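Local structure of pectate lyase 47 (Bacillus sp. TS-47, 1VBL) at residues A[127-132]-A[149-154]; A[163-168]-A[190-195]; A[251-256]-A[283-288]. The protein probably cleaves pectate, the polygalacturonate of plant cell walls, by calcium-dependent beta-elimination, as a secreted and thermostable enzyme of polysaccharide lyase family 1. All coordinates share one frame; numbering follows the deposited sequence.

Contact 1 of 3, residues A[127-132]-A[149-154]; sequences MVYVGS and GFLIKN
Tyr-129 and Leu-151 lie side by side on one face of a parallel strand pair, their side chains pointing the same way. Leu-151 CD2 comes to 3.3 Å from Tyr-129 CE1, and it meets the ring obliquely; Lys-153 CD lies at the ring edge. Met-127 shares this face. Its chain bends at chi2 (-46°) and again at chi3, which folds CE back over the backbone of Gly-149 and sets it 3.7 Å from Leu-151 CD1. On the other face Val-128 and Phe-150 also run alongside each other, with Val-128 CB 3.9 Å from Phe-150 CD1. Val-130 reaches the same ring at a slant, placing CG2 3.6 Å from Phe-150 CD1, and Ile-136 of strand 134-138 touches both Val-130 and Phe-150. Three backbone bonds set the register: Val-128 N to Gly-149 O, Leu-151 N to Val-128 O (2.7 Å, almost straight) and Val-130 N to Leu-151 O. Beyond them a water accepts from Lys-153 N and lies 2.9 Å from both Val-130 O and Lys-153 O, to which it can donate. Strand 127-129, which follows helix 110-126, is an edge strand of its four-stranded sheet, and this in-register ladder of like-facing side chains is characteristic of the parallel beta-helix of pectate lyases.

Contact 2 of 3, residues A[163-168]-A[190-195]; sequences IEFEAP and DSISIE. With CA (calcium ion), chain B.
At a corner between two sheets of the parallel beta-helix, next to the calcium site, the end of strand 164-166 and the residues after it meet Ser-191, just ahead of strand 192-195. Ser-191 OG lies 3.6 Å from Phe-165 CB and 3.5 Å from both Ala-167 CA and Pro-168 CD. No direct hydrogen bond joins the segments; two waters do so instead. With OG beside its own backbone N (chi1 -73°), Ser-191 reaches both. One donates to Ser-191 OG (2.7 Å) and to Phe-165 O, the other accepts from Ser-191 OG and donates to Glu-166 O (2.9 Å), so the buried hydroxyl is both acceptor and donor. The second water also sits at the edge of the Phe-165 ring, in its plane.

That ring belongs to the interior of the coil, where side chains of successive turns pile up as in other pectate lyases: its plane is nearly parallel to that of Phe-207. Ile-192 crosses it at about a right angle, CG1 over one face and CD1 3.9 Å from Phe-165 CZ, while Ile-163 CG2 covers the opposite face. The CB of Asp-190 points away from residues 163-168; both carboxylate oxygens, OD1 and OD2, bind the calcium ion at 2.6 Å. Three waters and Asp-229 and Asp-233 share the metal, and Gly-230 N donates to Asp-190 OD1. Pro-168 CG packs 3.7 Å from Asp-190 O, on the backbone of this calcium ligand.

Contact 3 of 3, residues A[251-256]-A[283-288]; sequences HDKVTL and TQRLPR
Lys-253 and Arg-285 meet where two neighbouring turns of the parallel beta-helix run side by side, their register slipping by one residue between two short ladders. Backbone bonds carry most of the pairing. Gln-284 N donates to Asp-252 O and Val-254 N to Gln-284 O; past the shift, Thr-255 N reaches Arg-285 O at 2.8 Å and Arg-288 N takes Thr-255 O. The peptide before Pro-287 is cis.

Among polar side chains, Gln-284 NE2 gives a nearly straight bond to Asp-252 OD1 (2.9 Å), meeting the carboxylate on its syn side with the two planes turned 46° apart. Asp-252 OD2 also forms a weak salt bridge with Lys-253 NZ, so both carboxylate oxygens are engaged.

Apolar packing is tight where Val-254 CG2 comes to 3.4 Å from Leu-286 CD2. Pro-287 CB lies 3.7 Å from Thr-255 CG2, alongside it.

The guanidinium of Arg-285, carried out on an extended chain, is sandwiched between aliphatic groups. Leu-256 CD1 lies over one face toward the rim, and Lys-253 CD covers the centre of the opposite face, 3.6 Å from Arg-285 CZ; at its edge a water accepts from Arg-285 NH1 at 3.0 Å.

In the fold
Contacts 1 and 2 are buried and both reach one four-stranded parallel sheet, contact 2 through strand 192-195 alone, the neighbour of strand 149-153: Phe-150 N probably bonds to Ser-191 O, and the Phe-150 and Phe-165 rings pack together inside the coil. Contact 3 is only partly buried. It stands about 13 Å from contact 2 between centres and touches it through Ala-167 and His-251, while contact 1 stays clear of it. Chemistry follows place: contact 1 is a regular, mostly apolar ladder, contact 2 a water-bridged corner beside the metal, and contact 3 an irregular pairing rich in charged groups. Asp-233, another calcium ligand, accepts from Leu-256 N, tying contact 3 to the same site.

Contact 1 of 3, residues A[127-132]-A[149-154]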
ATOM      1  N   MET A 127       4.413 -11.947   8.065  1.00 13.90           N
ATOM      2  CA  MET A 127       3.257 -11.663   7.217  1.00 14.33           C
ATOM      3  C   MET A 127       2.100 -12.504   7.737  1.00 14.48           C
ATOM      4  O   MET A 127       2.086 -13.731   7.596  1.00 14.02           O
ATOM      5  CB  MET A 127       3.556 -11.985   5.751  1.00 15.00           C
ATOM      6  CG  MET A 127       4.613 -11.072   5.127  1.00 14.62           C
ATOM      7  SD  MET A 127       4.362  -9.297   5.493  1.00 18.29           S
ATOM      8  CE  MET A 127       2.820  -9.009   4.663  1.00 14.69           C
ATOM      9  N   VAL A 128       1.141 -11.827   8.357  1.00 14.83           N
ATOM     10  CA  VAL A 128      -0.023 -12.468   8.961  1.00 14.47           C
ATOM     11  C   VAL A 128      -1.185 -12.641   7.988  1.00 15.25           C
ATOM     12  O   VAL A 128      -1.682 -11.666   7.420  1.00 15.62           O
ATOM     13  CB  VAL A 128      -0.509 -11.643  10.183  1.00 15.35           C
ATOM     14  CG1 VAL A 128      -1.706 -12.307  10.837  1.00 14.32           C
ATOM     15  CG2 VAL A 128       0.628 -11.490  11.186  1.00 14.07           C
ATOM     16  N   TYR A 129      -1.618 -13.886   7.803  1.00 13.00           N
ATOM     17  CA  TYR A 129      -2.738 -14.179   6.912  1.00 13.80           C
ATOM     18  C   TYR A 129      -4.061 -13.783   7.560  1.00 14.07           C
ATOM     19  O   TYR A 129      -4.257 -13.977   8.764  1.00 12.58           O
ATOM     20  CB  TYR A 129      -2.784 -15.673   6.582  1.00 13.85           C
ATOM     21  CG  TYR A 129      -1.808 -16.104   5.517  1.00 16.30           C
ATOM     22  CD1 TYR A 129      -2.057 -15.846   4.169  1.00 18.00           C
ATOM     23  CD2 TYR A 129      -0.633 -16.774   5.854  1.00 16.63           C
ATOM     24  CE1 TYR A 129      -1.161 -16.250   3.183  1.00 19.76           C
ATOM     25  CE2 TYR A 129       0.269 -17.178   4.880  1.00 20.14           C
ATOM     26  CZ  TYR A 129      -0.000 -16.913   3.548  1.00 21.21           C
ATOM     27  OH  TYR A 129       0.899 -17.304   2.587  1.00 21.65           O
ATOM     28  N   VAL A 130      -4.967 -13.237   6.754  1.00 13.10           N
ATOM     29  CA  VAL A 130      -6.283 -12.830   7.239  1.00 13.52           C
ATOM     30  C   VAL A 130      -7.341 -13.612   6.467  1.00 13.93           C
ATOM     31  O   VAL A 130      -7.345 -13.617   5.235  1.00 16.39           O
ATOM     32  CB  VAL A 130      -6.529 -11.312   7.031  1.00 13.08           C
ATOM     33  CG1 VAL A 130      -7.898 -10.921   7.593  1.00 14.15           C
ATOM     34  CG2 VAL A 130      -5.435 -10.506   7.718  1.00 12.41           C
ATOM     35  N   GLY A 131      -8.229 -14.285   7.193  1.00 14.76           N
ATOM     36  CA  GLY A 131      -9.274 -15.058   6.546  1.00 14.61           C
ATOM     37  C   GLY A 131     -10.457 -14.199   6.133  1.00 14.97           C
ATOM     38  O   GLY A 131     -10.513 -13.011   6.455  1.00 13.60           O
ATOM     39  N   SER A 132     -11.405 -14.799   5.421  1.00 14.86           N
ATOM     40  CA  SER A 132     -12.597 -14.084   4.970  1.00 15.23           C
ATOM     41  C   SER A 132     -13.490 -13.688   6.144  1.00 15.24           C
ATOM     42  O   SER A 132     -13.420 -14.286   7.219  1.00 16.65           O
ATOM     43  CB  SER A 132     -13.397 -14.954   3.995  1.00 14.39           C
ATOM     44  OG  SER A 132     -12.657 -15.213   2.815  1.00 13.36           O
ATOM     45  N   GLY A 149       3.166  -7.308   8.361  1.00 13.03           N
ATOM     46  CA  GLY A 149       2.031  -6.792   7.622  1.00 12.15           C
ATOM     47  C   GLY A 149       0.942  -7.834   7.496  1.00 13.67           C
ATOM     48  O   GLY A 149       1.137  -8.997   7.865  1.00 12.82           O
ATOM     49  N   PHE A 150      -0.214  -7.422   6.984  1.00 12.96           N
ATOM     50  CA  PHE A 150      -1.322  -8.347   6.805  1.00 12.46           C
ATOM     51  C   PHE A 150      -1.368  -8.833   5.370  1.00 14.11           C
ATOM     52  O   PHE A 150      -1.247  -8.045   4.431  1.00 13.71           O
ATOM     53  CB  PHE A 150      -2.657  -7.677   7.146  1.00 12.66           C
ATOM     54  CG  PHE A 150      -2.893  -7.518   8.617  1.00 13.74           C
ATOM     55  CD1 PHE A 150      -2.897  -8.630   9.457  1.00 14.34           C
ATOM     56  CD2 PHE A 150      -3.111  -6.258   9.165  1.00 14.43           C
ATOM     57  CE1 PHE A 150      -3.113  -8.488  10.826  1.00 16.65           C
ATOM     58  CE2 PHE A 150      -3.329  -6.103  10.531  1.00 14.46           C
ATOM     59  CZ  PHE A 150      -3.330  -7.220  11.366  1.00 15.34           C
ATOM     60  N   LEU A 151      -1.547 -10.139   5.215  1.00 13.97           N
ATOM     61  CA  LEU A 151      -1.629 -10.756   3.904  1.00 15.29           C
ATOM     62  C   LEU A 151      -3.089 -11.146   3.696  1.00 15.73           C
ATOM     63  O   LEU A 151      -3.591 -12.087   4.317  1.00 14.70           O
ATOM     64  CB  LEU A 151      -0.738 -12.001   3.852  1.00 17.10           C
ATOM     65  CG  LEU A 151       0.022 -12.300   2.558  1.00 22.90           C
ATOM     66  CD1 LEU A 151       1.022 -11.185   2.283  1.00 24.39           C
ATOM     67  CD2 LEU A 151       0.760 -13.633   2.695  1.00 23.17           C
ATOM     68  N   ILE A 152      -3.773 -10.397   2.841  1.00 13.75           N
ATOM     69  CA  ILE A 152      -5.173 -10.663   2.538  1.00 15.31           C
ATOM     70  C   ILE A 152      -5.131 -11.397   1.206  1.00 15.54           C
ATOM     71  O   ILE A 152      -5.256 -10.789   0.140  1.00 15.00           O
ATOM     72  CB  ILE A 152      -5.959  -9.339   2.416  1.00 15.34           C
ATOM     73  CG1 ILE A 152      -5.756  -8.508   3.688  1.00 15.37           C
ATOM     74  CG2 ILE A 152      -7.442  -9.620   2.221  1.00 16.29           C
ATOM     75  CD1 ILE A 152      -6.393  -7.126   3.644  1.00 16.42           C
ATOM     76  N   LYS A 153      -4.937 -12.712   1.284  1.00 15.10           N
ATOM     77  CA  LYS A 153      -4.799 -13.549   0.101  1.00 16.43           C
ATOM     78  C   LYS A 153      -5.903 -14.574  -0.137  1.00 16.36           C
ATOM     79  O   LYS A 153      -6.194 -15.406   0.722  1.00 14.75           O
ATOM     80  CB  LYS A 153      -3.451 -14.267   0.159  1.00 17.27           C
ATOM     81  CG  LYS A 153      -3.127 -15.089  -1.073  1.00 19.82           C
ATOM     82  CD  LYS A 153      -1.713 -15.630  -0.990  1.00 22.84           C
ATOM     83  CE  LYS A 153      -1.302 -16.332  -2.271  1.00 23.18           C
ATOM     84  NZ  LYS A 153       0.148 -16.673  -2.236  1.00 25.76           N
ATOM     85  N   ASN A 154      -6.493 -14.508  -1.329  1.00 15.27           N
ATOM     86  CA  ASN A 154      -7.560 -15.412  -1.736  1.00 17.33           C
ATOM     87  C   ASN A 154      -8.736 -15.450  -0.771  1.00 16.82           C
ATOM     88  O   ASN A 154      -9.337 -16.502  -0.550  1.00 17.37           O
ATOM     89  CB  ASN A 154      -7.010 -16.829  -1.938  1.00 18.13           C
ATOM     90  CG  ASN A 154      -5.958 -16.892  -3.026  1.00 20.93           C
ATOM     91  OD1 ASN A 154      -6.179 -16.429  -4.146  1.00 20.42           O
ATOM     92  ND2 ASN A 154      -4.806 -17.469  -2.707  1.00 22.55           N
TER
HETATM   93  O   HOH W   1      -5.370 -14.545   3.311  1.00 13.79           O

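Contact 2 of 3, residues A[163-168]-A[190-195]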
ATOM      1  N   ILE A 163      -5.701   1.679  12.552  1.00 11.07           N
ATOM      2  CA  ILE A 163      -4.397   1.184  12.970  1.00 10.90           C
ATOM      3  C   ILE A 163      -3.264   1.960  12.303  1.00 11.73           C
ATOM      4  O   ILE A 163      -3.372   2.367  11.148  1.00  9.51           O
ATOM      5  CB  ILE A 163      -4.241  -0.316  12.623  1.00 12.41           C
ATOM      6  CG1 ILE A 163      -5.239  -1.142  13.439  1.00 12.93           C
ATOM      7  CG2 ILE A 163      -2.813  -0.773  12.882  1.00 10.89           C
ATOM      8  CD1 ILE A 163      -5.356  -2.582  12.980  1.00 15.02           C
ATOM      9  N   GLU A 164      -2.190   2.189  13.053  1.00 11.80           N
ATOM     10  CA  GLU A 164      -1.027   2.866  12.508  1.00 14.04           C
ATOM     11  C   GLU A 164      -0.032   1.770  12.154  1.00 13.36           C
ATOM     12  O   GLU A 164       0.484   1.075  13.038  1.00 13.55           O
ATOM     13  CB  GLU A 164      -0.390   3.812  13.525  1.00 14.52           C
ATOM     14  CG  GLU A 164       0.909   4.415  13.002  1.00 20.08           C
ATOM     15  CD  GLU A 164       1.656   5.223  14.044  1.00 24.13           C
ATOM     16  OE1 GLU A 164       1.161   6.296  14.439  1.00 27.39           O
ATOM     17  OE2 GLU A 164       2.741   4.777  14.466  1.00 27.05           O
ATOM     18  N   PHE A 165       0.221   1.612  10.862  1.00 13.26           N
ATOM     19  CA  PHE A 165       1.151   0.599  10.383  1.00 12.71           C
ATOM     20  C   PHE A 165       2.536   1.164  10.133  1.00 12.78           C
ATOM     21  O   PHE A 165       2.697   2.083   9.328  1.00 13.44           O
ATOM     22  CB  PHE A 165       0.678  -0.015   9.058  1.00 12.49           C
ATOM     23  CG  PHE A 165      -0.559  -0.852   9.170  1.00 12.35           C
ATOM     24  CD1 PHE A 165      -1.823  -0.267   9.117  1.00 12.10           C
ATOM     25  CD2 PHE A 165      -0.460  -2.232   9.314  1.00 11.13           C
ATOM     26  CE1 PHE A 165      -2.975  -1.051   9.201  1.00 12.18           C
ATOM     27  CE2 PHE A 165      -1.604  -3.025   9.401  1.00 11.74           C
ATOM     28  CZ  PHE A 165      -2.863  -2.436   9.345  1.00 12.67           C
ATOM     29  N   GLU A 166       3.535   0.634  10.825  1.00 11.24           N
ATOM     30  CA  GLU A 166       4.902   1.067  10.565  1.00 13.66           C
ATOM     31  C   GLU A 166       5.365   0.039   9.536  1.00 13.61           C
ATOM     32  O   GLU A 166       5.406  -1.159   9.828  1.00 14.47           O
ATOM     33  CB  GLU A 166       5.782   0.974  11.810  1.00 14.50           C
ATOM     34  CG  GLU A 166       7.189   1.506  11.564  1.00 15.74           C
ATOM     35  CD  GLU A 166       8.123   1.277  12.738  1.00 19.47           C
ATOM     36  OE1 GLU A 166       8.451   0.105  13.017  1.00 19.82           O
ATOM     37  OE2 GLU A 166       8.525   2.272  13.375  1.00 21.12           O
ATOM     38  N   ALA A 167       5.690   0.499   8.334  1.00 13.31           N
ATOM     39  CA  ALA A 167       6.110  -0.397   7.262  1.00 13.16           C
ATOM     40  C   ALA A 167       7.125  -1.435   7.720  1.00 14.14           C
ATOM     41  O   ALA A 167       8.096  -1.116   8.409  1.00 13.88           O
ATOM     42  CB  ALA A 167       6.681   0.408   6.100  1.00 13.31           C
ATOM     43  N   PRO A 168       6.909  -2.702   7.338  1.00 12.70           N
ATOM     44  CA  PRO A 168       7.814  -3.787   7.712  1.00 14.22           C
ATOM     45  C   PRO A 168       9.160  -3.673   7.006  1.00 14.83           C
ATOM     46  O   PRO A 168       9.244  -3.203   5.872  1.00 13.92           O
ATOM     47  CB  PRO A 168       7.043  -5.036   7.295  1.00 13.83           C
ATOM     48  CG  PRO A 168       6.287  -4.565   6.095  1.00 12.29           C
ATOM     49  CD  PRO A 168       5.776  -3.215   6.546  1.00 13.74           C
ATOM     50  N   ASP A 190       4.860  -5.716   2.618  1.00 13.83           N
ATOM     51  CA  ASP A 190       3.984  -4.543   2.605  1.00 13.38           C
ATOM     52  C   ASP A 190       3.221  -4.553   3.923  1.00 12.00           C
ATOM     53  O   ASP A 190       3.064  -5.608   4.537  1.00 11.99           O
ATOM     54  CB  ASP A 190       2.945  -4.635   1.490  1.00 13.44           C
ATOM     55  CG  ASP A 190       3.524  -5.111   0.194  1.00 13.65           C
ATOM     56  OD1 ASP A 190       4.565  -4.564  -0.225  1.00 12.00           O
ATOM     57  OD2 ASP A 190       2.930  -6.028  -0.410  1.00 14.75           O
ATOM     58  N   SER A 191       2.720  -3.397   4.352  1.00 11.72           N
ATOM     59  CA  SER A 191       1.945  -3.353   5.587  1.00 10.25           C
ATOM     60  C   SER A 191       0.645  -4.118   5.343  1.00 10.49           C
ATOM     61  O   SER A 191       0.147  -4.825   6.217  1.00 10.76           O
ATOM     62  CB  SER A 191       1.653  -1.905   5.988  1.00 10.71           C
ATOM     63  OG  SER A 191       2.831  -1.284   6.480  1.00 11.43           O
ATOM     64  N   ILE A 192       0.104  -3.966   4.138  1.00  9.88           N
ATOM     65  CA  ILE A 192      -1.112  -4.663   3.739  1.00 11.40           C
ATOM     66  C   ILE A 192      -0.961  -5.081   2.287  1.00 11.63           C
ATOM     67  O   ILE A 192      -0.729  -4.248   1.410  1.00 11.58           O
ATOM     68  CB  ILE A 192      -2.378  -3.779   3.873  1.00 12.59           C
ATOM     69  CG1 ILE A 192      -2.648  -3.473   5.348  1.00 12.41           C
ATOM     70  CG2 ILE A 192      -3.581  -4.500   3.259  1.00 14.58           C
ATOM     71  CD1 ILE A 192      -3.915  -2.666   5.593  1.00 13.05           C
ATOM     72  N   SER A 193      -1.080  -6.380   2.045  1.00 11.92           N
ATOM     73  CA  SER A 193      -0.960  -6.928   0.706  1.00 12.92           C
ATOM     74  C   SER A 193      -2.255  -7.657   0.365  1.00 13.74           C
ATOM     75  O   SER A 193      -2.625  -8.628   1.021  1.00 15.22           O
ATOM     76  CB  SER A 193       0.222  -7.896   0.638  1.00 16.77           C
ATOM     77  OG  SER A 193       0.290  -8.510  -0.638  1.00 22.00           O
ATOM     78  N   ILE A 194      -2.943  -7.165  -0.658  1.00 12.28           N
ATOM     79  CA  ILE A 194      -4.203  -7.744  -1.099  1.00 13.99           C
ATOM     80  C   ILE A 194      -3.954  -8.513  -2.394  1.00 15.43           C
ATOM     81  O   ILE A 194      -3.624  -7.919  -3.426  1.00 14.73           O
ATOM     82  CB  ILE A 194      -5.243  -6.627  -1.325  1.00 13.51           C
ATOM     83  CG1 ILE A 194      -5.428  -5.840  -0.024  1.00 14.60           C
ATOM     84  CG2 ILE A 194      -6.558  -7.216  -1.804  1.00 13.43           C
ATOM     85  CD1 ILE A 194      -6.329  -4.607  -0.152  1.00 14.70           C
ATOM     86  N   GLU A 195      -4.108  -9.833  -2.333  1.00 15.44           N
ATOM     87  CA  GLU A 195      -3.867 -10.686  -3.494  1.00 16.34           C
ATOM     88  C   GLU A 195      -5.030 -11.647  -3.732  1.00 14.91           C
ATOM     89  O   GLU A 195      -5.419 -12.394  -2.837  1.00 14.94           O
ATOM     90  CB  GLU A 195      -2.573 -11.487  -3.283  1.00 18.14           C
ATOM     91  CG  GLU A 195      -1.423 -10.660  -2.724  1.00 25.04           C
ATOM     92  CD  GLU A 195      -0.201 -11.492  -2.352  1.00 29.35           C
ATOM     93  OE1 GLU A 195       0.686 -10.954  -1.654  1.00 30.97           O
ATOM     94  OE2 GLU A 195      -0.120 -12.672  -2.756  1.00 28.37           O
TER
HETATM   95 CA    CA B 417       4.283  -5.596  -2.641  1.00 25.80          CA
HETATM   96  O   HOH W   2       3.142   1.354   6.660  1.00 15.10           O
HETATM   97  O   HOH W   3       3.073  -2.633   8.850  1.00 12.17           O
HETATM   98  O   HOH W   4       5.696  -7.321  -1.776  1.00 24.75           O
HETATM   99  O   HOH W   5       2.343  -6.983  -3.722  1.00 23.80           O
HETATM  100  O   HOH W   6       5.391  -5.693  -4.896  1.00 24.97           O

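Contact 3 of 3, residues A[251-256]-A[283-288]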
ATOM      1  N   HIS A 251       7.244   7.337   3.055  1.00 11.50           N
ATOM      2  CA  HIS A 251       7.371   6.032   2.429  1.00 11.69           C
ATOM      3  C   HIS A 251       7.638   6.243   0.947  1.00 11.77           C
ATOM      4  O   HIS A 251       7.218   7.242   0.368  1.00 11.76           O
ATOM      5  CB  HIS A 251       6.073   5.244   2.616  1.00 10.06           C
ATOM      6  CG  HIS A 251       6.136   3.836   2.109  1.00 12.08           C
ATOM      7  ND1 HIS A 251       6.745   2.818   2.810  1.00 12.53           N
ATOM      8  CD2 HIS A 251       5.654   3.275   0.973  1.00 10.94           C
ATOM      9  CE1 HIS A 251       6.635   1.689   2.130  1.00 12.25           C
ATOM     10  NE2 HIS A 251       5.978   1.939   1.011  1.00 11.10           N
ATOM     11  N   ASP A 252       8.318   5.284   0.332  1.00 11.70           N
ATOM     12  CA  ASP A 252       8.652   5.370  -1.081  1.00 13.53           C
ATOM     13  C   ASP A 252       7.509   4.919  -2.004  1.00 14.46           C
ATOM     14  O   ASP A 252       6.766   5.751  -2.535  1.00 12.82           O
ATOM     15  CB  ASP A 252       9.922   4.546  -1.346  1.00 13.80           C
ATOM     16  CG  ASP A 252      10.326   4.543  -2.802  1.00 16.75           C
ATOM     17  OD1 ASP A 252       9.785   5.361  -3.571  1.00 15.39           O
ATOM     18  OD2 ASP A 252      11.194   3.724  -3.176  1.00 19.64           O
ATOM     19  N   LYS A 253       7.374   3.607  -2.182  1.00 13.28           N
ATOM     20  CA  LYS A 253       6.348   3.025  -3.051  1.00 14.70           C
ATOM     21  C   LYS A 253       5.076   2.736  -2.257  1.00 13.92           C
ATOM     22  O   LYS A 253       4.986   1.730  -1.558  1.00 13.94           O
ATOM     23  CB  LYS A 253       6.879   1.732  -3.671  1.00 15.72           C
ATOM     24  CG  LYS A 253       8.173   1.913  -4.461  1.00 21.38           C
ATOM     25  CD  LYS A 253       8.617   0.598  -5.081  1.00 24.20           C
ATOM     26  CE  LYS A 253       9.845   0.772  -5.965  1.00 28.97           C
ATOM     27  NZ  LYS A 253      11.084   1.074  -5.193  1.00 31.07           N
ATOM     28  N   VAL A 254       4.086   3.609  -2.393  1.00 12.76           N
ATOM     29  CA  VAL A 254       2.852   3.478  -1.634  1.00 12.20           C
ATOM     30  C   VAL A 254       1.849   2.409  -2.056  1.00 12.31           C
ATOM     31  O   VAL A 254       1.684   1.404  -1.361  1.00 12.97           O
ATOM     32  CB  VAL A 254       2.115   4.840  -1.563  1.00 11.72           C
ATOM     33  CG1 VAL A 254       0.846   4.707  -0.731  1.00 11.80           C
ATOM     34  CG2 VAL A 254       3.035   5.891  -0.958  1.00 11.18           C
ATOM     35  N   THR A 255       1.182   2.616  -3.187  1.00 12.29           N
ATOM     36  CA  THR A 255       0.160   1.673  -3.623  1.00 12.49           C
ATOM     37  C   THR A 255       0.205   1.215  -5.071  1.00 12.04           C
ATOM     38  O   THR A 255      -0.016   1.990  -5.998  1.00 12.84           O
ATOM     39  CB  THR A 255      -1.249   2.246  -3.342  1.00 13.30           C
ATOM     40  OG1 THR A 255      -1.449   2.324  -1.924  1.00 14.72           O
ATOM     41  CG2 THR A 255      -2.337   1.363  -3.963  1.00 13.54           C
ATOM     42  N   LEU A 256       0.472  -0.070  -5.243  1.00 13.36           N
ATOM     43  CA  LEU A 256       0.516  -0.682  -6.557  1.00 14.27           C
ATOM     44  C   LEU A 256      -0.836  -1.359  -6.786  1.00 13.50           C
ATOM     45  O   LEU A 256      -1.361  -2.021  -5.894  1.00 14.62           O
ATOM     46  CB  LEU A 256       1.631  -1.729  -6.594  1.00 16.09           C
ATOM     47  CG  LEU A 256       1.907  -2.477  -7.898  1.00 19.36           C
ATOM     48  CD1 LEU A 256       2.406  -1.506  -8.960  1.00 17.57           C
ATOM     49  CD2 LEU A 256       2.950  -3.557  -7.636  1.00 20.39           C
ATOM     50  N   THR A 283       6.916   9.059  -2.124  1.00 10.37           N
ATOM     51  CA  THR A 283       7.607   9.171  -3.400  1.00 11.14           C
ATOM     52  C   THR A 283       6.878   8.833  -4.695  1.00  9.82           C
ATOM     53  O   THR A 283       6.894   9.627  -5.637  1.00 10.03           O
ATOM     54  CB  THR A 283       8.909   8.337  -3.357  1.00 12.11           C
ATOM     55  OG1 THR A 283       9.714   8.780  -2.258  1.00 13.48           O
ATOM     56  CG2 THR A 283       9.694   8.485  -4.653  1.00 13.09           C
ATOM     57  N   GLN A 284       6.245   7.666  -4.747  1.00  9.93           N
ATOM     58  CA  GLN A 284       5.585   7.235  -5.972  1.00 10.63           C
ATOM     59  C   GLN A 284       4.442   6.246  -5.745  1.00 10.52           C
ATOM     60  O   GLN A 284       4.253   5.743  -4.635  1.00 10.47           O
ATOM     61  CB  GLN A 284       6.633   6.586  -6.876  1.00 11.78           C
ATOM     62  CG  GLN A 284       7.359   5.431  -6.188  1.00 13.28           C
ATOM     63  CD  GLN A 284       8.505   4.869  -7.009  1.00 16.28           C
ATOM     64  OE1 GLN A 284       8.324   4.477  -8.159  1.00 16.20           O
ATOM     65  NE2 GLN A 284       9.693   4.821  -6.412  1.00 15.43           N
ATOM     66  N   ARG A 285       3.704   5.963  -6.817  1.00 11.22           N
ATOM     67  CA  ARG A 285       2.575   5.024  -6.797  1.00 10.64           C
ATOM     68  C   ARG A 285       1.456   5.503  -5.883  1.00 10.81           C
ATOM     69  O   ARG A 285       1.181   4.886  -4.855  1.00 10.88           O
ATOM     70  CB  ARG A 285       3.049   3.641  -6.336  1.00 13.11           C
ATOM     71  CG  ARG A 285       4.159   3.039  -7.187  1.00 13.22           C
ATOM     72  CD  ARG A 285       4.512   1.643  -6.695  1.00 16.57           C
ATOM     73  NE  ARG A 285       5.518   0.996  -7.532  1.00 17.74           N
ATOM     74  CZ  ARG A 285       5.967  -0.241  -7.337  1.00 18.51           C
ATOM     75  NH1 ARG A 285       5.501  -0.970  -6.332  1.00 17.51           N
ATOM     76  NH2 ARG A 285       6.881  -0.753  -8.151  1.00 20.10           N
ATOM     77  N   LEU A 286       0.786   6.582  -6.281  1.00 10.27           N
ATOM     78  CA  LEU A 286      -0.278   7.156  -5.464  1.00 10.14           C
ATOM     79  C   LEU A 286      -1.657   7.225  -6.126  1.00 10.02           C
ATOM     80  O   LEU A 286      -2.333   8.246  -6.030  1.00 12.15           O
ATOM     81  CB  LEU A 286       0.128   8.569  -5.034  1.00  7.67           C
ATOM     82  CG  LEU A 286       1.594   8.764  -4.638  1.00  7.67           C
ATOM     83  CD1 LEU A 286       1.833  10.224  -4.252  1.00  8.01           C
ATOM     84  CD2 LEU A 286       1.938   7.839  -3.474  1.00  7.42           C
ATOM     85  N   PRO A 287      -2.113   6.138  -6.772  1.00 11.05           N
ATOM     86  CA  PRO A 287      -1.474   4.833  -6.945  1.00 10.51           C
ATOM     87  C   PRO A 287      -0.934   4.660  -8.368  1.00 10.92           C
ATOM     88  O   PRO A 287      -1.067   5.555  -9.197  1.00 11.30           O
ATOM     89  CB  PRO A 287      -2.626   3.883  -6.694  1.00  9.63           C
ATOM     90  CG  PRO A 287      -3.727   4.567  -7.475  1.00  9.45           C
ATOM     91  CD  PRO A 287      -3.538   6.059  -7.154  1.00 10.31           C
ATOM     92  N   ARG A 288      -0.326   3.504  -8.631  1.00 11.15           N
ATOM     93  CA  ARG A 288       0.167   3.158  -9.966  1.00 11.06           C
ATOM     94  C   ARG A 288      -0.846   2.101 -10.398  1.00 10.75           C
ATOM     95  O   ARG A 288      -0.994   1.075  -9.736  1.00 10.83           O
ATOM     96  CB  ARG A 288       1.556   2.531  -9.912  1.00 11.54           C
ATOM     97  CG  ARG A 288       2.123   2.212 -11.300  1.00 13.48           C
ATOM     98  CD  ARG A 288       3.280   1.225 -11.206  1.00 14.22           C
ATOM     99  NE  ARG A 288       4.022   1.085 -12.460  1.00 15.87           N
ATOM    100  CZ  ARG A 288       3.533   0.577 -13.589  1.00 16.74           C
ATOM    101  NH1 ARG A 288       2.279   0.145 -13.652  1.00 14.83           N
ATOM    102  NH2 ARG A 288       4.312   0.492 -14.662  1.00 16.46           N
TER
HETATM  103  O   HOH W   7       3.845  -0.145  -3.914  1.00 17.73           O